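Local coordinates for peptidoglycan recognition protein 3 (Branchiostoma belcheri tsingtauense, PDB 4Z8I) that probably cleaves the amide bond between N-acetylmuramic acid and L-alanine in bacterial peptidoglycan, as a zinc amidase fused to a chitin-binding domain, at residues 69-83 with 137-149. Numbering follows the deposited sequence.
Sequences KSEWGSRATNYNVFL and NVYEGRGWDRRGA
Lys69, in the short, weakly bonded helical turn 69-72, gives its backbone N to OE1 of Glu140, at 2.9 Å. In this peptidoglycan recognition protein (amidase) fold the turn packs on strand 138-140, next to edge strand 66-67 of the mixed sheet, and 79-83 runs along the loop after it. Glu140 reaches that N with CG anti to its own backbone N (chi1 -176°) and the chain extended beyond. The aliphatic part of Lys69 crosses the glutamate at about a right angle, while its NZ bonds Thr77 and salt-bridges Asp125. Trp72 offers NE1 from the edge of its indole to Glu140 O, 2.9 Å away; its CB packs on CD2 of Tyr139, and helix 103-120 borders both rings. The guanidinium of Arg142 lies over one face of the Tyr79 ring in a cation-pi contact, CZ 4.4 Å from the centroid, with the planes 48° apart. Tyr79 OH donates to Arg147 O from above the carbonyl plane, and Arg142 NH1 grips the same oxygen, while Ile126 O holds Arg142 NE. Arg146, in contrast, serves two acceptors in the plane of its guanidinium: NE meets Tyr79 O at 2.8 Å and NH2 meets Asn80 OD1 at 3.0 Å. A leucine in place of Arg146 lacks both N-H groups and would probably leave Tyr79 O and Asn80 OD1 without a mate. Val81 O takes a nearly straight bond from Arg147 N, and Val81 CG1 rests on the Arg147 guanidinium face, 3.6 Å from CZ. Phe82 and Arg146 form a single antiparallel, non-hydrogen-bonded pair, flanked by that bond and by Leu83 N donating to Asp145 O at 2.8 Å; Phe82 CE1 sits over the centre of one Arg146 guanidinium face, and Leu83 CD1 tucks against Arg146 O.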
ATOM      1  N   LYS A  69       3.210 -12.066  -9.114  1.00 42.82           N
ATOM      2  CA  LYS A  69       3.121 -12.054 -10.571  1.00 33.46           C
ATOM      3  C   LYS A  69       2.640 -13.393 -11.128  1.00 41.48           C
ATOM      4  O   LYS A  69       1.839 -13.435 -12.062  1.00 38.93           O
ATOM      5  CB  LYS A  69       4.470 -11.668 -11.185  1.00 33.35           C
ATOM      6  CG  LYS A  69       4.943 -10.277 -10.791  1.00 40.84           C
ATOM      7  CD  LYS A  69       5.381  -9.446 -11.992  1.00 47.86           C
ATOM      8  CE  LYS A  69       6.716  -9.908 -12.540  1.00 45.88           C
ATOM      9  NZ  LYS A  69       7.302  -8.900 -13.465  1.00 31.93           N
ATOM     10  N   SER A  70       3.115 -14.486 -10.541  1.00 26.51           N
ATOM     11  CA  SER A  70       2.695 -15.816 -10.966  1.00 30.66           C
ATOM     12  C   SER A  70       1.240 -16.096 -10.599  1.00 35.68           C
ATOM     13  O   SER A  70       0.592 -16.944 -11.211  1.00 32.72           O
ATOM     14  CB  SER A  70       3.601 -16.887 -10.356  1.00 35.07           C
ATOM     15  OG  SER A  70       3.451 -16.931  -8.950  1.00 60.00           O
ATOM     16  N   GLU A  71       0.725 -15.385  -9.599  1.00 40.93           N
ATOM     17  CA  GLU A  71      -0.659 -15.584  -9.179  1.00 37.98           C
ATOM     18  C   GLU A  71      -1.656 -14.817 -10.038  1.00 44.67           C
ATOM     19  O   GLU A  71      -2.765 -15.296 -10.273  1.00 56.99           O
ATOM     20  CB  GLU A  71      -0.849 -15.225  -7.707  1.00 38.30           C
ATOM     21  CG  GLU A  71      -0.141 -16.158  -6.738  1.00 42.90           C
ATOM     22  CD  GLU A  71      -0.518 -15.884  -5.297  1.00 60.39           C
ATOM     23  OE1 GLU A  71       0.288 -15.254  -4.580  1.00 61.92           O
ATOM     24  OE2 GLU A  71      -1.623 -16.297  -4.884  1.00 74.37           O
ATOM     25  N   TRP A  72      -1.276 -13.626 -10.498  1.00 46.88           N
ATOM     26  CA  TRP A  72      -2.166 -12.863 -11.376  1.00 35.64           C
ATOM     27  C   TRP A  72      -1.929 -13.150 -12.852  1.00 30.68           C
ATOM     28  O   TRP A  72      -2.616 -12.608 -13.713  1.00 51.96           O
ATOM     29  CB  TRP A  72      -2.171 -11.351 -11.076  1.00 37.29           C
ATOM     30  CG  TRP A  72      -0.868 -10.593 -11.218  1.00 37.98           C
ATOM     31  CD1 TRP A  72      -0.041 -10.193 -10.206  1.00 33.22           C
ATOM     32  CD2 TRP A  72      -0.287 -10.088 -12.429  1.00 28.90           C
ATOM     33  NE1 TRP A  72       1.027  -9.495 -10.713  1.00 31.70           N
ATOM     34  CE2 TRP A  72       0.901  -9.416 -12.074  1.00 38.33           C
ATOM     35  CE3 TRP A  72      -0.646 -10.151 -13.777  1.00 44.87           C
ATOM     36  CZ2 TRP A  72       1.728  -8.812 -13.021  1.00 48.95           C
ATOM     37  CZ3 TRP A  72       0.176  -9.548 -14.714  1.00 39.08           C
ATOM     38  CH2 TRP A  72       1.347  -8.889 -14.334  1.00 20.24           C
ATOM     39  N   GLY A  73      -0.966 -14.020 -13.136  1.00 32.34           N
ATOM     40  CA  GLY A  73      -0.751 -14.491 -14.491  1.00 24.78           C
ATOM     41  C   GLY A  73       0.161 -13.626 -15.331  1.00 38.32           C
ATOM     42  O   GLY A  73      -0.072 -13.446 -16.527  1.00 57.43           O
ATOM     43  N   SER A  74       1.208 -13.096 -14.709  1.00 35.21           N
ATOM     44  CA  SER A  74       2.176 -12.268 -15.416  1.00 33.93           C
ATOM     45  C   SER A  74       2.836 -13.043 -16.540  1.00 45.11           C
ATOM     46  O   SER A  74       2.985 -14.264 -16.462  1.00 55.90           O
ATOM     47  CB  SER A  74       3.245 -11.765 -14.450  1.00 33.19           C
ATOM     48  OG  SER A  74       4.259 -11.050 -15.132  1.00 41.44           O
ATOM     49  N   ARG A  75       3.221 -12.331 -17.592  1.00 36.40           N
ATOM     50  CA  ARG A  75       3.975 -12.936 -18.674  1.00 27.78           C
ATOM     51  C   ARG A  75       5.437 -12.937 -18.261  1.00 43.64           C
ATOM     52  O   ARG A  75       5.813 -12.268 -17.300  1.00 46.63           O
ATOM     53  CB  ARG A  75       3.786 -12.157 -19.977  1.00 23.55           C
ATOM     54  CG  ARG A  75       4.528 -10.836 -20.031  1.00 43.74           C
ATOM     55  CD  ARG A  75       4.729 -10.376 -21.468  1.00 37.29           C
ATOM     56  NE  ARG A  75       3.603  -9.592 -21.964  1.00 31.12           N
ATOM     57  CZ  ARG A  75       3.537  -9.074 -23.186  1.00 44.90           C
ATOM     58  NH1 ARG A  75       2.475  -8.372 -23.553  1.00 40.74           N
ATOM     59  NH2 ARG A  75       4.530  -9.263 -24.045  1.00 22.93           N
ATOM     60  N   ALA A  76       6.259 -13.693 -18.974  1.00 45.82           N
ATOM     61  CA  ALA A  76       7.678 -13.748 -18.657  1.00 45.33           C
ATOM     62  C   ALA A  76       8.334 -12.383 -18.857  1.00 46.55           C
ATOM     63  O   ALA A  76       8.175 -11.756 -19.904  1.00 62.38           O
ATOM     64  CB  ALA A  76       8.367 -14.803 -19.503  1.00 33.73           C
ATOM     65  N   THR A  77       9.055 -11.925 -17.837  1.00 36.43           N
ATOM     66  CA  THR A  77       9.850 -10.704 -17.936  1.00 34.38           C
ATOM     67  C   THR A  77      11.284 -10.976 -17.491  1.00 43.44           C
ATOM     68  O   THR A  77      11.583 -12.045 -16.960  1.00 45.57           O
ATOM     69  CB  THR A  77       9.261  -9.555 -17.092  1.00 44.69           C
ATOM     70  OG1 THR A  77       9.199  -9.948 -15.715  1.00 44.80           O
ATOM     71  CG2 THR A  77       7.867  -9.191 -17.579  1.00 45.91           C
ATOM     72  N   ASN A  78      12.164 -10.008 -17.711  1.00 50.11           N
ATOM     73  CA  ASN A  78      13.566 -10.147 -17.342  1.00 42.47           C
ATOM     74  C   ASN A  78      14.186  -8.773 -17.127  1.00 35.25           C
ATOM     75  O   ASN A  78      15.239  -8.455 -17.681  1.00 57.30           O
ATOM     76  CB  ASN A  78      14.323 -10.918 -18.426  1.00 43.56           C
ATOM     77  CG  ASN A  78      15.680 -11.410 -17.960  1.00 47.10           C
ATOM     78  OD1 ASN A  78      15.919 -11.578 -16.763  1.00 55.02           O
ATOM     79  ND2 ASN A  78      16.576 -11.649 -18.911  1.00 42.73           N
ATOM     80  N   TYR A  79      13.513  -7.958 -16.322  1.00 26.37           N
ATOM     81  CA  TYR A  79      13.943  -6.587 -16.068  1.00 25.93           C
ATOM     82  C   TYR A  79      14.629  -6.496 -14.714  1.00 36.20           C
ATOM     83  O   TYR A  79      14.018  -6.755 -13.678  1.00 49.54           O
ATOM     84  CB  TYR A  79      12.739  -5.645 -16.119  1.00 22.71           C
ATOM     85  CG  TYR A  79      13.050  -4.213 -15.764  1.00 37.59           C
ATOM     86  CD1 TYR A  79      13.596  -3.347 -16.701  1.00 29.41           C
ATOM     87  CD2 TYR A  79      12.783  -3.721 -14.494  1.00 39.67           C
ATOM     88  CE1 TYR A  79      13.875  -2.036 -16.381  1.00 32.59           C
ATOM     89  CE2 TYR A  79      13.060  -2.413 -14.165  1.00 42.05           C
ATOM     90  CZ  TYR A  79      13.603  -1.574 -15.113  1.00 37.59           C
ATOM     91  OH  TYR A  79      13.881  -0.269 -14.790  1.00 49.52           O
ATOM     92  N   ASN A  80      15.902  -6.127 -14.725  1.00 44.35           N
ATOM     93  CA  ASN A  80      16.687  -6.145 -13.501  1.00 45.26           C
ATOM     94  C   ASN A  80      17.446  -4.846 -13.227  1.00 51.65           C
ATOM     95  O   ASN A  80      18.614  -4.872 -12.835  1.00 43.62           O
ATOM     96  CB  ASN A  80      17.641  -7.342 -13.507  1.00 41.44           C
ATOM     97  CG  ASN A  80      16.922  -8.657 -13.759  1.00 41.24           C
ATOM     98  OD1 ASN A  80      16.291  -9.219 -12.859  1.00 49.26           O
ATOM     99  ND2 ASN A  80      17.014  -9.155 -14.987  1.00 42.19           N
ATOM    100  N   VAL A  81      16.778  -3.714 -13.430  1.00 49.71           N
ATOM    101  CA  VAL A  81      17.341  -2.416 -13.068  1.00 42.99           C
ATOM    102  C   VAL A  81      16.894  -2.048 -11.657  1.00 40.19           C
ATOM    103  O   VAL A  81      15.739  -1.678 -11.433  1.00 43.97           O
ATOM    104  CB  VAL A  81      16.931  -1.325 -14.068  1.00 40.56           C
ATOM    105  CG1 VAL A  81      17.452   0.030 -13.623  1.00 25.19           C
ATOM    106  CG2 VAL A  81      17.459  -1.664 -15.447  1.00 25.54           C
ATOM    107  N   PHE A  82      17.816  -2.154 -10.707  1.00 45.96           N
ATOM    108  CA  PHE A  82      17.458  -2.087  -9.293  1.00 46.00           C
ATOM    109  C   PHE A  82      17.434  -0.683  -8.692  1.00 39.05           C
ATOM    110  O   PHE A  82      18.268   0.165  -9.014  1.00 43.31           O
ATOM    111  CB  PHE A  82      18.361  -3.011  -8.472  1.00 24.91           C
ATOM    112  CG  PHE A  82      18.307  -4.444  -8.909  1.00 26.82           C
ATOM    113  CD1 PHE A  82      17.229  -5.245  -8.568  1.00 29.95           C
ATOM    114  CD2 PHE A  82      19.326  -4.990  -9.670  1.00 42.01           C
ATOM    115  CE1 PHE A  82      17.171  -6.561  -8.978  1.00 32.84           C
ATOM    116  CE2 PHE A  82      19.273  -6.305 -10.081  1.00 35.36           C
ATOM    117  CZ  PHE A  82      18.195  -7.091  -9.736  1.00 26.76           C
ATOM    118  N   LEU A  83      16.459  -0.455  -7.819  1.00 43.74           N
ATOM    119  CA  LEU A  83      16.350   0.793  -7.077  1.00 37.81           C
ATOM    120  C   LEU A  83      17.382   0.842  -5.967  1.00 39.36           C
ATOM    121  O   LEU A  83      17.699  -0.182  -5.362  1.00 34.93           O
ATOM    122  CB  LEU A  83      14.959   0.919  -6.458  1.00 32.96           C
ATOM    123  CG  LEU A  83      13.843   1.428  -7.361  1.00 43.15           C
ATOM    124  CD1 LEU A  83      12.499   1.272  -6.677  1.00 41.78           C
ATOM    125  CD2 LEU A  83      14.095   2.879  -7.716  1.00 31.92           C
ATOM    126  N   ASN A 137      -7.199  -5.924  -2.897  1.00 48.06           N
ATOM    127  CA  ASN A 137      -5.927  -6.630  -3.000  1.00 34.26           C
ATOM    128  C   ASN A 137      -4.797  -5.775  -3.564  1.00 32.55           C
ATOM    129  O   ASN A 137      -5.038  -4.791  -4.267  1.00 36.83           O
ATOM    130  CB  ASN A 137      -6.085  -7.896  -3.843  1.00 39.01           C
ATOM    131  CG  ASN A 137      -6.816  -9.000  -3.107  1.00 52.95           C
ATOM    132  OD1 ASN A 137      -6.505  -9.308  -1.953  1.00 44.96           O
ATOM    133  ND2 ASN A 137      -7.796  -9.606  -3.772  1.00 46.08           N
ATOM    134  N   VAL A 138      -3.564  -6.157  -3.242  1.00 28.73           N
ATOM    135  CA  VAL A 138      -2.382  -5.551  -3.837  1.00 24.57           C
ATOM    136  C   VAL A 138      -1.773  -6.536  -4.833  1.00 43.86           C
ATOM    137  O   VAL A 138      -1.700  -7.737  -4.564  1.00 39.31           O
ATOM    138  CB  VAL A 138      -1.336  -5.186  -2.768  1.00 32.82           C
ATOM    139  CG1 VAL A 138      -0.166  -4.444  -3.394  1.00 25.51           C
ATOM    140  CG2 VAL A 138      -1.968  -4.341  -1.682  1.00 25.71           C
ATOM    141  N   TYR A 139      -1.354  -6.027  -5.987  1.00 45.43           N
ATOM    142  CA  TYR A 139      -0.765  -6.858  -7.031  1.00 45.03           C
ATOM    143  C   TYR A 139       0.677  -6.445  -7.314  1.00 41.36           C
ATOM    144  O   TYR A 139       1.010  -5.257  -7.318  1.00 47.99           O
ATOM    145  CB  TYR A 139      -1.621  -6.808  -8.303  1.00 44.12           C
ATOM    146  CG  TYR A 139      -3.004  -7.384  -8.103  1.00 30.73           C
ATOM    147  CD1 TYR A 139      -4.013  -6.627  -7.523  1.00 24.98           C
ATOM    148  CD2 TYR A 139      -3.297  -8.687  -8.483  1.00 32.48           C
ATOM    149  CE1 TYR A 139      -5.275  -7.151  -7.325  1.00 25.16           C
ATOM    150  CE2 TYR A 139      -4.558  -9.221  -8.293  1.00 26.38           C
ATOM    151  CZ  TYR A 139      -5.540  -8.446  -7.711  1.00 28.01           C
ATOM    152  OH  TYR A 139      -6.796  -8.964  -7.515  1.00 27.56           O
ATOM    153  N   GLU A 140       1.526  -7.442  -7.544  1.00 34.06           N
ATOM    154  CA  GLU A 140       2.961  -7.228  -7.703  1.00 38.04           C
ATOM    155  C   GLU A 140       3.320  -6.805  -9.119  1.00 46.44           C
ATOM    156  O   GLU A 140       3.073  -7.538 -10.078  1.00 46.95           O
ATOM    157  CB  GLU A 140       3.726  -8.506  -7.345  1.00 44.91           C
ATOM    158  CG  GLU A 140       5.243  -8.372  -7.378  1.00 36.59           C
ATOM    159  CD  GLU A 140       5.951  -9.710  -7.226  1.00 52.81           C
ATOM    160  OE1 GLU A 140       5.355 -10.749  -7.584  1.00 49.90           O
ATOM    161  OE2 GLU A 140       7.106  -9.722  -6.749  1.00 69.32           O
ATOM    162  N   GLY A 141       3.903  -5.618  -9.241  1.00 43.31           N
ATOM    163  CA  GLY A 141       4.444  -5.160 -10.506  1.00 33.00           C
ATOM    164  C   GLY A 141       5.941  -5.400 -10.538  1.00 25.11           C
ATOM    165  O   GLY A 141       6.390  -6.546 -10.488  1.00 42.81           O
ATOM    166  N   ARG A 142       6.718  -4.323 -10.611  1.00 22.42           N
ATOM    167  CA  ARG A 142       8.173  -4.446 -10.605  1.00 35.24           C
ATOM    168  C   ARG A 142       8.707  -4.683  -9.196  1.00 39.70           C
ATOM    169  O   ARG A 142       9.883  -4.995  -9.014  1.00 55.70           O
ATOM    170  CB  ARG A 142       8.826  -3.215 -11.239  1.00 26.85           C
ATOM    171  CG  ARG A 142       8.388  -2.984 -12.672  1.00 36.49           C
ATOM    172  CD  ARG A 142       9.167  -1.881 -13.365  1.00 31.87           C
ATOM    173  NE  ARG A 142       8.743  -1.751 -14.759  1.00 26.90           N
ATOM    174  CZ  ARG A 142       9.360  -1.004 -15.668  1.00 39.19           C
ATOM    175  NH1 ARG A 142      10.439  -0.309 -15.339  1.00 38.68           N
ATOM    176  NH2 ARG A 142       8.896  -0.955 -16.909  1.00 36.42           N
ATOM    177  N   GLY A 143       7.836  -4.533  -8.201  1.00 37.14           N
ATOM    178  CA  GLY A 143       8.185  -4.852  -6.828  1.00 31.17           C
ATOM    179  C   GLY A 143       8.956  -3.782  -6.079  1.00 32.07           C
ATOM    180  O   GLY A 143       9.026  -2.629  -6.506  1.00 47.86           O
ATOM    181  N   TRP A 144       9.541  -4.177  -4.952  1.00 30.93           N
ATOM    182  CA  TRP A 144      10.270  -3.262  -4.084  1.00 38.27           C
ATOM    183  C   TRP A 144      11.606  -2.856  -4.678  1.00 46.23           C
ATOM    184  O   TRP A 144      12.044  -1.714  -4.530  1.00 49.78           O
ATOM    185  CB  TRP A 144      10.547  -3.926  -2.731  1.00 31.32           C
ATOM    186  CG  TRP A 144       9.332  -4.384  -1.998  1.00 35.85           C
ATOM    187  CD1 TRP A 144       8.943  -5.674  -1.776  1.00 29.95           C
ATOM    188  CD2 TRP A 144       8.348  -3.554  -1.376  1.00 34.73           C
ATOM    189  NE1 TRP A 144       7.772  -5.697  -1.057  1.00 30.70           N
ATOM    190  CE2 TRP A 144       7.387  -4.407  -0.799  1.00 25.34           C
ATOM    191  CE3 TRP A 144       8.185  -2.172  -1.255  1.00 35.78           C
ATOM    192  CZ2 TRP A 144       6.277  -3.920  -0.110  1.00 34.84           C
ATOM    193  CZ3 TRP A 144       7.082  -1.691  -0.573  1.00 31.29           C
ATOM    194  CH2 TRP A 144       6.143  -2.560  -0.010  1.00 35.55           C
ATOM    195  N   ASP A 145      12.252  -3.804  -5.348  1.00 31.45           N
ATOM    196  CA  ASP A 145      13.677  -3.701  -5.633  1.00 28.43           C
ATOM    197  C   ASP A 145      14.027  -3.193  -7.028  1.00 33.95           C
ATOM    198  O   ASP A 145      15.184  -2.877  -7.297  1.00 47.71           O
ATOM    199  CB  ASP A 145      14.345  -5.057  -5.381  1.00 28.92           C
ATOM    200  CG  ASP A 145      14.088  -5.577  -3.980  1.00 55.65           C
ATOM    201  OD1 ASP A 145      13.858  -4.752  -3.073  1.00 62.30           O
ATOM    202  OD2 ASP A 145      14.113  -6.812  -3.784  1.00 74.11           O
ATOM    203  N   ARG A 146      13.037  -3.106  -7.910  1.00 28.25           N
ATOM    204  CA  ARG A 146      13.300  -2.721  -9.296  1.00 21.56           C
ATOM    205  C   ARG A 146      12.786  -1.325  -9.635  1.00 41.03           C
ATOM    206  O   ARG A 146      11.714  -0.918  -9.182  1.00 38.92           O
ATOM    207  CB  ARG A 146      12.725  -3.768 -10.258  1.00 21.41           C
ATOM    208  CG  ARG A 146      13.610  -5.000 -10.397  1.00 24.54           C
ATOM    209  CD  ARG A 146      12.845  -6.240 -10.850  1.00 34.24           C
ATOM    210  NE  ARG A 146      13.738  -7.392 -10.976  1.00 50.50           N
ATOM    211  CZ  ARG A 146      14.078  -8.191  -9.967  1.00 50.59           C
ATOM    212  NH1 ARG A 146      13.596  -7.972  -8.751  1.00 37.25           N
ATOM    213  NH2 ARG A 146      14.904  -9.210 -10.169  1.00 44.00           N
ATOM    214  N   ARG A 147      13.565  -0.592 -10.427  1.00 38.65           N
ATOM    215  CA  ARG A 147      13.170   0.743 -10.863  1.00 38.99           C
ATOM    216  C   ARG A 147      11.915   0.688 -11.723  1.00 41.76           C
ATOM    217  O   ARG A 147      11.838  -0.090 -12.671  1.00 47.39           O
ATOM    218  CB  ARG A 147      14.293   1.411 -11.653  1.00 35.52           C
ATOM    219  CG  ARG A 147      13.904   2.772 -12.215  1.00 52.60           C
ATOM    220  CD  ARG A 147      14.859   3.220 -13.302  1.00 60.61           C
ATOM    221  NE  ARG A 147      16.221   3.370 -12.802  1.00 64.76           N
ATOM    222  CZ  ARG A 147      17.268   3.654 -13.570  1.00 59.20           C
ATOM    223  NH1 ARG A 147      17.106   3.818 -14.875  1.00 56.33           N
ATOM    224  NH2 ARG A 147      18.475   3.771 -13.034  1.00 57.74           N
ATOM    225  N   GLY A 148      10.935   1.523 -11.397  1.00 35.49           N
ATOM    226  CA  GLY A 148       9.697   1.548 -12.151  1.00 43.52           C
ATOM    227  C   GLY A 148       9.741   2.501 -13.328  1.00 46.11           C
ATOM    228  O   GLY A 148      10.731   3.202 -13.543  1.00 53.07           O
ATOM    229  N   ALA A 149       8.657   2.514 -14.096  1.00 43.85           N
ATOM    230  CA  ALA A 149       8.496   3.458 -15.192  1.00 31.20           C
ATOM    231  C   ALA A 149       7.113   4.090 -15.101  1.00 37.68           C
ATOM    232  O   ALA A 149       6.244   3.834 -15.935  1.00 55.15           O
ATOM    233  CB  ALA A 149       8.680   2.759 -16.524  1.00 29.08           C
TER